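PDB 5C2V: hydrazine synthase subunit gamma from Candidatus Kuenenia stuttgartiensis, which carries two heme c groups and catalyses the three-electron reduction of nitric oxide to hydroxylamine, the first half-reaction of hydrazine synthesis. Local coordinates for residues G97-P102 / R198-D203. Numbering follows the deposited sequence.
Sequences GRYLPP and RALFSD. With CA (calcium ion), chain T.
Leu100 lies against Leu200 and Ser202, joining two loops of the gamma subunit through methyl groups and the CB of Ser202. Leu100 CB is 4.1 Å from the calcium ion that the residue's own backbone helps to bind, and the rest of the side chain runs on toward 198-203. CG comes next and rests near both CB and CD1 of Leu200. CD1 of Leu100 goes to Ser202 and meets its CB at 3.6 Å. CD2 of Leu100 lies 3.7 Å from CD1 of Leu200. The two leucines pass alongside each other in opposite directions.

Leu200 also reaches Tyr99. Its CD2 is 3.8 Å from CB of Tyr99 and approaches the ring obliquely. Its CD1 meets the carbonyl O of Tyr99 at 3.5 Å. With CG anti to the carbonyl carbon (chi1 -64°), Tyr99 presents CB to Leu200 while its OH hydrogen-bonds Glu155 OE1. Arg98 NH2 also donates to Tyr99 OH, at a long 3.3 Å but nearly straight (167°), and this OH lies in the guanidinium plane.

OG of Ser202 is anti to the backbone N (chi1 175°). It hydrogen-bonds Thr258 OG1 and the backbone N of Ala204, while CB faces the leucine.

The calcium ion takes Leu100 O at 2.5 Å and Pro102 O at 2.3 Å, with Asp257 OD2 and three waters completing six ligands. On the other loop, Leu200 O hydrogen-bonds Thr260 OG1, and Phe201 O accepts from ND1 of His190, an axial ligand of heme 2 with His293 the other.

No hydrogen bond crosses between the two segments. The join is mainly apolar contact, and polar anchoring comes from other partners: calcium for 97-102, and Thr258, Thr260 and His190 for 198-203. Leu100 thus links a calcium site to the loop that bonds a heme ligand.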
ATOM      1  N   GLY C  97       6.703  28.394  55.031  1.00 56.86           N
ATOM      2  CA  GLY C  97       5.386  28.562  54.446  1.00 69.74           C
ATOM      3  C   GLY C  97       4.254  28.734  55.440  1.00 67.23           C
ATOM      4  O   GLY C  97       3.275  29.424  55.154  1.00 78.13           O
ATOM      5  N   ARG C  98       4.380  28.111  56.608  1.00 66.02           N
ATOM      6  CA  ARG C  98       3.298  28.109  57.589  1.00 72.19           C
ATOM      7  C   ARG C  98       3.136  29.454  58.294  1.00 71.32           C
ATOM      8  O   ARG C  98       2.080  29.745  58.853  1.00 62.77           O
ATOM      9  CB  ARG C  98       3.524  27.009  58.630  1.00 51.56           C
ATOM     10  CG  ARG C  98       4.707  27.251  59.557  1.00 50.03           C
ATOM     11  CD  ARG C  98       4.730  26.243  60.697  1.00 58.34           C
ATOM     12  NE  ARG C  98       5.803  26.518  61.650  1.00 77.22           N
ATOM     13  CZ  ARG C  98       5.986  25.852  62.784  1.00 93.78           C
ATOM     14  NH1 ARG C  98       5.165  24.866  63.119  1.00 69.50           N
ATOM     15  NH2 ARG C  98       6.990  26.175  63.589  1.00 96.98           N
ATOM     16  N   TYR C  99       4.184  30.270  58.263  1.00 63.57           N
ATOM     17  CA  TYR C  99       4.197  31.521  59.013  1.00 59.07           C
ATOM     18  C   TYR C  99       3.356  32.620  58.370  1.00 59.13           C
ATOM     19  O   TYR C  99       3.012  33.603  59.026  1.00 54.53           O
ATOM     20  CB  TYR C  99       5.635  32.014  59.187  1.00 58.58           C
ATOM     21  CG  TYR C  99       6.495  31.091  60.017  1.00 57.38           C
ATOM     22  CD1 TYR C  99       5.955  30.379  61.080  1.00 61.09           C
ATOM     23  CD2 TYR C  99       7.845  30.926  59.737  1.00 48.28           C
ATOM     24  CE1 TYR C  99       6.735  29.533  61.843  1.00 67.22           C
ATOM     25  CE2 TYR C  99       8.632  30.080  60.494  1.00 53.44           C
ATOM     26  CZ  TYR C  99       8.072  29.386  61.545  1.00 64.31           C
ATOM     27  OH  TYR C  99       8.852  28.542  62.302  1.00 72.82           O
ATOM     28  N   LEU C 100       3.020  32.461  57.093  1.00 62.09           N
ATOM     29  CA  LEU C 100       2.280  33.505  56.388  1.00 46.71           C
ATOM     30  C   LEU C 100       1.138  32.993  55.510  1.00 59.51           C
ATOM     31  O   LEU C 100       1.284  32.903  54.289  1.00 76.83           O
ATOM     32  CB  LEU C 100       3.240  34.333  55.533  1.00 46.68           C
ATOM     33  CG  LEU C 100       4.171  35.272  56.300  1.00 68.75           C
ATOM     34  CD1 LEU C 100       5.204  35.870  55.368  1.00 49.12           C
ATOM     35  CD2 LEU C 100       3.370  36.366  56.991  1.00 58.93           C
ATOM     36  N   PRO C 101       0.001  32.642  56.136  1.00 74.76           N
ATOM     37  CA  PRO C 101      -1.266  32.415  55.435  1.00 64.89           C
ATOM     38  C   PRO C 101      -1.956  33.743  55.109  1.00 51.28           C
ATOM     39  O   PRO C 101      -1.669  34.738  55.773  1.00 63.37           O
ATOM     40  CB  PRO C 101      -2.076  31.598  56.443  1.00 55.93           C
ATOM     41  CG  PRO C 101      -1.585  32.074  57.761  1.00 57.77           C
ATOM     42  CD  PRO C 101      -0.119  32.371  57.581  1.00 56.44           C
ATOM     43  N   PRO C 102      -2.848  33.768  54.103  1.00 58.14           N
ATOM     44  CA  PRO C 102      -3.227  32.642  53.244  1.00 55.76           C
ATOM     45  C   PRO C 102      -2.180  32.358  52.174  1.00 55.81           C
ATOM     46  O   PRO C 102      -1.196  33.088  52.058  1.00 38.86           O
ATOM     47  CB  PRO C 102      -4.538  33.114  52.615  1.00 52.61           C
ATOM     48  CG  PRO C 102      -4.386  34.589  52.540  1.00 56.52           C
ATOM     49  CD  PRO C 102      -3.608  34.987  53.769  1.00 51.46           C
ATOM     50  N   ARG C 198      12.136  36.140  64.247  1.00 64.95           N
ATOM     51  CA  ARG C 198      10.699  35.973  64.068  1.00 49.28           C
ATOM     52  C   ARG C 198      10.115  36.946  63.044  1.00 55.37           C
ATOM     53  O   ARG C 198       8.901  36.983  62.841  1.00 48.68           O
ATOM     54  CB  ARG C 198       9.979  36.134  65.410  1.00 67.01           C
ATOM     55  CG  ARG C 198      10.182  34.971  66.375  1.00 63.42           C
ATOM     56  CD  ARG C 198       9.533  35.251  67.725  1.00 62.88           C
ATOM     57  NE  ARG C 198       9.280  34.029  68.484  1.00 71.69           N
ATOM     58  CZ  ARG C 198      10.150  33.466  69.318  1.00 71.39           C
ATOM     59  NH1 ARG C 198      11.342  34.015  69.507  1.00 71.93           N
ATOM     60  NH2 ARG C 198       9.826  32.354  69.965  1.00 65.14           N
ATOM     61  N   ALA C 199      10.976  37.731  62.402  1.00 34.12           N
ATOM     62  CA  ALA C 199      10.524  38.733  61.437  1.00 54.04           C
ATOM     63  C   ALA C 199      10.124  38.104  60.102  1.00 62.94           C
ATOM     64  O   ALA C 199      10.928  37.429  59.460  1.00 51.63           O
ATOM     65  CB  ALA C 199      11.609  39.778  61.220  1.00 38.09           C
ATOM     66  N   LEU C 200       8.875  38.318  59.694  1.00 65.62           N
ATOM     67  CA  LEU C 200       8.377  37.742  58.447  1.00 53.96           C
ATOM     68  C   LEU C 200       8.397  38.701  57.254  1.00 50.56           C
ATOM     69  O   LEU C 200       8.156  38.283  56.121  1.00 57.74           O
ATOM     70  CB  LEU C 200       6.951  37.233  58.661  1.00 46.97           C
ATOM     71  CG  LEU C 200       6.743  36.434  59.949  1.00 57.81           C
ATOM     72  CD1 LEU C 200       5.277  36.085  60.142  1.00 48.96           C
ATOM     73  CD2 LEU C 200       7.604  35.179  59.943  1.00 64.80           C
ATOM     74  N   PHE C 201       8.702  39.971  57.511  1.00 61.62           N
ATOM     75  CA  PHE C 201       8.710  41.021  56.486  1.00 58.89           C
ATOM     76  C   PHE C 201       7.500  40.993  55.544  1.00 55.70           C
ATOM     77  O   PHE C 201       7.629  41.266  54.350  1.00 57.68           O
ATOM     78  CB  PHE C 201      10.001  40.949  55.669  1.00 61.24           C
ATOM     79  CG  PHE C 201      11.216  41.412  56.421  1.00 61.68           C
ATOM     80  CD1 PHE C 201      11.581  42.748  56.415  1.00 67.09           C
ATOM     81  CD2 PHE C 201      11.988  40.513  57.137  1.00 70.10           C
ATOM     82  CE1 PHE C 201      12.696  43.179  57.108  1.00 48.14           C
ATOM     83  CE2 PHE C 201      13.105  40.939  57.832  1.00 55.33           C
ATOM     84  CZ  PHE C 201      13.459  42.273  57.818  1.00 51.47           C
ATOM     85  N   SER C 202       6.329  40.673  56.088  1.00 64.04           N
ATOM     86  CA  SER C 202       5.090  40.697  55.317  1.00 63.99           C
ATOM     87  C   SER C 202       3.896  40.966  56.231  1.00 53.01           C
ATOM     88  O   SER C 202       3.873  40.520  57.378  1.00 55.22           O
ATOM     89  CB  SER C 202       4.897  39.374  54.568  1.00 63.33           C
ATOM     90  OG  SER C 202       3.647  39.338  53.903  1.00 50.13           O
ATOM     91  N   ASP C 203       2.899  41.680  55.716  1.00 47.14           N
ATOM     92  CA  ASP C 203       1.706  41.982  56.502  1.00 54.49           C
ATOM     93  C   ASP C 203       0.659  40.883  56.362  1.00 55.79           C
ATOM     94  O   ASP C 203      -0.376  40.913  57.031  1.00 58.22           O
ATOM     95  CB  ASP C 203       1.109  43.336  56.095  1.00 67.47           C
ATOM     96  CG  ASP C 203       0.824  43.436  54.602  1.00 71.19           C
ATOM     97  OD1 ASP C 203       0.792  42.395  53.913  1.00 64.73           O
ATOM     98  OD2 ASP C 203       0.619  44.569  54.118  1.00 67.22           O
TER
HETATM   99 CA    CA T 402       0.827  34.252  52.265  1.00 59.55          CA
HETATM  100  O   HOH W   1      -0.212  35.875  53.666  1.00 67.71           O
HETATM  101  O   HOH W   2       2.919  35.387  52.470  1.00 54.25           O
HETATM  102  O   HOH W   3       1.876  32.629  50.851  1.00 81.84           O